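Local coordinates for protein 5-dehydro-2-deoxygluconokinase (Bacillus halodurans C-125, PDB 2QCV) that probably phosphorylates 5-dehydro-2-deoxy-D-gluconate with ATP, a late step in the breakdown of myo-inositol, as a PfkB-family carbohydrate kinase, at residues Asp69-His72 and Gly73-Ile76; Ala190-Tyr193 and Ser194-Ala197. One frame throughout, in Å; residues are numbered along the deposited sequence.

Overall arrangement
Followed from the N terminus, the chain runs through strand 61-67 and reaches interaction 1, where residues 69-76 turn into the start of helix 71-82, on the way to strand 90-92, outermost on one side of the large sheet within this chain. Much later, strand 171-175 leads to helix 186-199, and interaction 2 lies within that helix before strand 202-206 follows. Each contact closes only a single helical turn, and the two stand in series, neither nesting nor crossing. The centres of interaction 1 and interaction 2 are about 32 Å apart, and the nearest atoms of interactions 1 and 2 about 20 Å. Each helix belongs to a different beta-alpha-beta unit of the same sheet, and each meets a different neighbouring subunit.

Interaction 1 of 2, residues Asp69-His72 and Gly73-Ile76; sequences DDQH and GRFI
R74 lays one face of its guanidinium group over the start of its own helix, with D70 C 3.4 Å above the plane and Q71 N on the same side, both displaced toward the rim of the group. The bend at chi3 (-70°) folds the chain back over this first turn, where R74 NH2 comes 3.6 Å from Q71 CG. The side chains of Q71 and R74 run side by side in the same direction, amide and guanidinium planes 33° apart. Their polar ends serve the subunit interface: R74 NE forms a salt bridge with E34 of the second subunit, and Q71 NE2 a hydrogen bond with E105 of that subunit.

R74 NH1 stays 4.3 Å from D69 OD1, beyond a salt bridge, and two waters span the separation. One accepts from R74 NH1 in the guanidinium plane and donates to D69 OD1 at 2.6 Å; the other connects the same nitrogen with D69 O.

D70 caps the helix. With CG between the backbone N and the carbonyl carbon (chi1 66°), D70 OD1 turns back to accept a nearly straight bond from G73 N at 3.1 Å. The carboxylate thus supplies an acceptor firmly to G73 N and only weakly to H72 N, and its negative charge probably suits the helix dipole. The regular i to i+4 backbone bonding of the helix then begins with R74 N to D70 O at 2.9 Å, followed by F75 N to Q71 O and I76 N to H72 O. Here an aspartate N-cap opens the helix of a beta-alpha-beta unit in the ribokinase-like PfkB fold.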
loop_
_atom_site.group_PDB
_atom_site.type_symbol
_atom_site.label_atom_id
_atom_site.label_comp_id
_atom_site.label_asym_id
_atom_site.label_seq_id
_atom_site.Cartn_x
_atom_site.Cartn_y
_atom_site.Cartn_z
ATOM N N ASP A 69 10.349 7.418 16.744
ATOM C CA ASP A 69 11.471 6.933 17.544
ATOM C C ASP A 69 12.767 7.412 16.946
ATOM O O ASP A 69 13.568 6.611 16.431
ATOM C CB ASP A 69 11.428 5.421 17.543
ATOM C CG ASP A 69 12.377 4.802 18.529
ATOM O OD1 ASP A 69 12.811 5.486 19.475
ATOM O OD2 ASP A 69 12.695 3.626 18.321
ATOM N N ASP A 70 12.977 8.708 17.018
ATOM C CA ASP A 70 14.141 9.348 16.437
ATOM C C ASP A 70 14.359 10.729 17.030
ATOM O O ASP A 70 13.649 11.147 17.963
ATOM C CB ASP A 70 14.039 9.383 14.904
ATOM C CG ASP A 70 12.911 10.266 14.372
ATOM O OD1 ASP A 70 12.481 11.257 14.988
ATOM O OD2 ASP A 70 12.439 9.959 13.262
ATOM N N GLN A 71 15.345 11.451 16.494
ATOM C CA GLN A 71 15.697 12.779 17.031
ATOM C C GLN A 71 14.598 13.806 16.904
ATOM O O GLN A 71 14.508 14.723 17.716
ATOM C CB GLN A 71 16.961 13.331 16.386
ATOM C CG GLN A 71 18.184 12.435 16.599
ATOM C CD GLN A 71 18.414 11.447 15.495
ATOM O OE1 GLN A 71 17.478 10.888 14.943
ATOM N NE2 GLN A 71 19.701 11.191 15.182
ATOM N N HIS A 72 13.746 13.684 15.897
ATOM C CA HIS A 72 12.654 14.628 15.808
ATOM C C HIS A 72 11.584 14.347 16.895
ATOM O O HIS A 72 11.123 15.263 17.564
ATOM C CB HIS A 72 12.042 14.607 14.410
ATOM C CG HIS A 72 12.875 15.287 13.372
ATOM N ND1 HIS A 72 13.848 16.210 13.681
ATOM C CD2 HIS A 72 12.826 15.230 12.019
ATOM C CE1 HIS A 72 14.408 16.647 12.566
ATOM N NE2 HIS A 72 13.790 16.086 11.543
ATOM N N GLY A 73 11.221 13.090 17.077
ATOM C CA GLY A 73 10.287 12.736 18.139
ATOM C C GLY A 73 10.847 13.109 19.501
ATOM O O GLY A 73 10.144 13.630 20.319
ATOM N N ARG A 74 12.128 12.854 19.750
ATOM C CA ARG A 74 12.696 13.181 21.057
ATOM C C ARG A 74 12.788 14.672 21.297
ATOM O O ARG A 74 12.603 15.135 22.427
ATOM C CB ARG A 74 14.046 12.520 21.259
ATOM C CG ARG A 74 13.939 11.035 21.271
ATOM C CD ARG A 74 15.221 10.370 21.691
ATOM N NE ARG A 74 16.305 10.473 20.707
ATOM C CZ ARG A 74 16.505 9.631 19.691
ATOM N NH1 ARG A 74 15.703 8.608 19.468
ATOM N NH2 ARG A 74 17.548 9.810 18.904
ATOM N N PHE A 75 13.052 15.442 20.246
ATOM C CA PHE A 75 12.980 16.886 20.360
ATOM C C PHE A 75 11.587 17.385 20.739
ATOM O O PHE A 75 11.447 18.269 21.598
ATOM C CB PHE A 75 13.434 17.570 19.077
ATOM C CG PHE A 75 13.065 19.013 19.010
ATOM C CD1 PHE A 75 13.735 19.959 19.771
ATOM C CD2 PHE A 75 12.003 19.432 18.184
ATOM C CE1 PHE A 75 13.365 21.286 19.726
ATOM C CE2 PHE A 75 11.635 20.761 18.121
ATOM C CZ PHE A 75 12.305 21.693 18.880
ATOM N N ILE A 76 10.574 16.853 20.073
ATOM C CA ILE A 76 9.181 17.244 20.332
ATOM C C ILE A 76 8.866 16.956 21.802
ATOM O O ILE A 76 8.348 17.821 22.500
ATOM C CB ILE A 76 8.190 16.493 19.420
ATOM C CG1 ILE A 76 8.198 17.052 17.980
ATOM C CG2 ILE A 76 6.754 16.598 19.953
ATOM C CD1 ILE A 76 7.714 16.095 16.905
HETATM O O HOH W 1 13.093 7.771 20.748
HETATM O O HOH W 2 16.270 5.994 18.115
#

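Interaction 2 of 2, residues Ala190-Tyr193 and Ser194-Ala197; sequences AVYY and SLVA
S194 and A190 meet one turn apart within the helix of a beta-alpha-beta unit of the ribokinase-like fold, between strands 171-175 and 202-206. Among the backbone bonds, S194 N reaches A190 O at 2.9 Å, V196 N pairs with Y192 O and A197 N with Y193 O, whereas L195 N to V191 O is long and weak at 3.4 Å.

Apolar contact comes from one pair of side chains across the turn, Y192 and L195, which extend side by side, Y192 CD1 4.1 Å from L195 CD2, while V191 CG1 covers the centre of one face of the Y192 ring. This flank adjoins the third subunit: Y192 OH bonds to E156 there, and L195 packs on L195 of that copy. V196 instead packs within its own chain, on helix 154-167.

The side-chain hydrogen bond belongs to S194. With chi1 at 58°, OG of S194 folds back over its own backbone and points toward the preceding turn. An alanine here is likely to cost A190 O its second donor, leaving that carbonyl with the backbone bond from S194 N. As it stands, S194 N and S194 OG approach A190 O from opposite faces of its carbonyl plane, OG donating at 2.6 Å.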
loop_
_atom_site.group_PDB
_atom_site.type_symbol
_atom_site.label_atom_id
_atom_site.label_comp_id
_atom_site.label_asym_id
_atom_site.label_seq_id
_atom_site.Cartn_x
_atom_site.Cartn_y
_atom_site.Cartn_z
ATOM N N ALA A 190 -16.515 16.194 5.447
ATOM C CA ALA A 190 -17.853 16.545 5.967
ATOM C C ALA A 190 -18.448 15.428 6.836
ATOM O O ALA A 190 -18.950 15.668 7.934
ATOM C CB ALA A 190 -18.814 16.885 4.809
ATOM N N VAL A 191 -18.308 14.200 6.377
ATOM C CA VAL A 191 -18.800 13.058 7.122
ATOM C C VAL A 191 -18.264 13.033 8.569
ATOM O O VAL A 191 -19.021 12.863 9.522
ATOM C CB VAL A 191 -18.512 11.752 6.349
ATOM C CG1 VAL A 191 -18.663 10.496 7.281
ATOM C CG2 VAL A 191 -19.426 11.677 5.136
ATOM N N TYR A 192 -16.957 13.156 8.731
ATOM C CA TYR A 192 -16.334 13.046 10.057
ATOM C C TYR A 192 -16.425 14.332 10.878
ATOM O O TYR A 192 -16.687 14.283 12.072
ATOM C CB TYR A 192 -14.898 12.586 9.914
ATOM C CG TYR A 192 -14.879 11.144 9.470
ATOM C CD1 TYR A 192 -15.264 10.144 10.346
ATOM C CD2 TYR A 192 -14.552 10.802 8.181
ATOM C CE1 TYR A 192 -15.322 8.832 9.958
ATOM C CE2 TYR A 192 -14.583 9.480 7.765
ATOM C CZ TYR A 192 -14.961 8.490 8.681
ATOM O OH TYR A 192 -15.008 7.175 8.314
ATOM N N TYR A 193 -16.249 15.470 10.224
ATOM C CA TYR A 193 -16.453 16.757 10.914
ATOM C C TYR A 193 -17.864 16.901 11.449
ATOM O O TYR A 193 -18.028 17.369 12.558
ATOM C CB TYR A 193 -16.140 17.942 9.996
ATOM C CG TYR A 193 -14.671 18.334 9.914
ATOM C CD1 TYR A 193 -13.645 17.412 10.154
ATOM C CD2 TYR A 193 -14.309 19.619 9.576
ATOM C CE1 TYR A 193 -12.312 17.792 10.080
ATOM C CE2 TYR A 193 -12.971 20.015 9.528
ATOM C CZ TYR A 193 -11.991 19.101 9.789
ATOM O OH TYR A 193 -10.676 19.483 9.752
ATOM N N SER A 194 -18.895 16.606 10.652
ATOM C CA SER A 194 -20.297 16.695 11.131
ATOM C C SER A 194 -20.540 15.777 12.343
ATOM O O SER A 194 -21.071 16.189 13.367
ATOM C CB SER A 194 -21.281 16.411 9.993
ATOM O OG SER A 194 -21.075 15.121 9.407
ATOM N N LEU A 195 -20.082 14.544 12.232
ATOM C CA LEU A 195 -20.254 13.512 13.280
ATOM C C LEU A 195 -19.615 13.970 14.592
ATOM O O LEU A 195 -20.264 13.961 15.647
ATOM C CB LEU A 195 -19.589 12.213 12.797
ATOM C CG LEU A 195 -19.041 11.157 13.789
ATOM C CD1 LEU A 195 -20.172 10.663 14.628
ATOM C CD2 LEU A 195 -18.346 9.993 13.067
ATOM N N VAL A 196 -18.370 14.436 14.491
ATOM C CA VAL A 196 -17.624 14.871 15.663
ATOM C C VAL A 196 -18.213 16.173 16.243
ATOM O O VAL A 196 -18.434 16.267 17.453
ATOM C CB VAL A 196 -16.142 14.969 15.407
ATOM C CG1 VAL A 196 -15.424 15.596 16.622
ATOM C CG2 VAL A 196 -15.594 13.511 15.105
ATOM N N ALA A 197 -18.549 17.146 15.384
ATOM C CA ALA A 197 -19.129 18.394 15.905
ATOM C C ALA A 197 -20.430 18.095 16.645
ATOM O O ALA A 197 -20.725 18.707 17.681
ATOM C CB ALA A 197 -19.376 19.425 14.763
#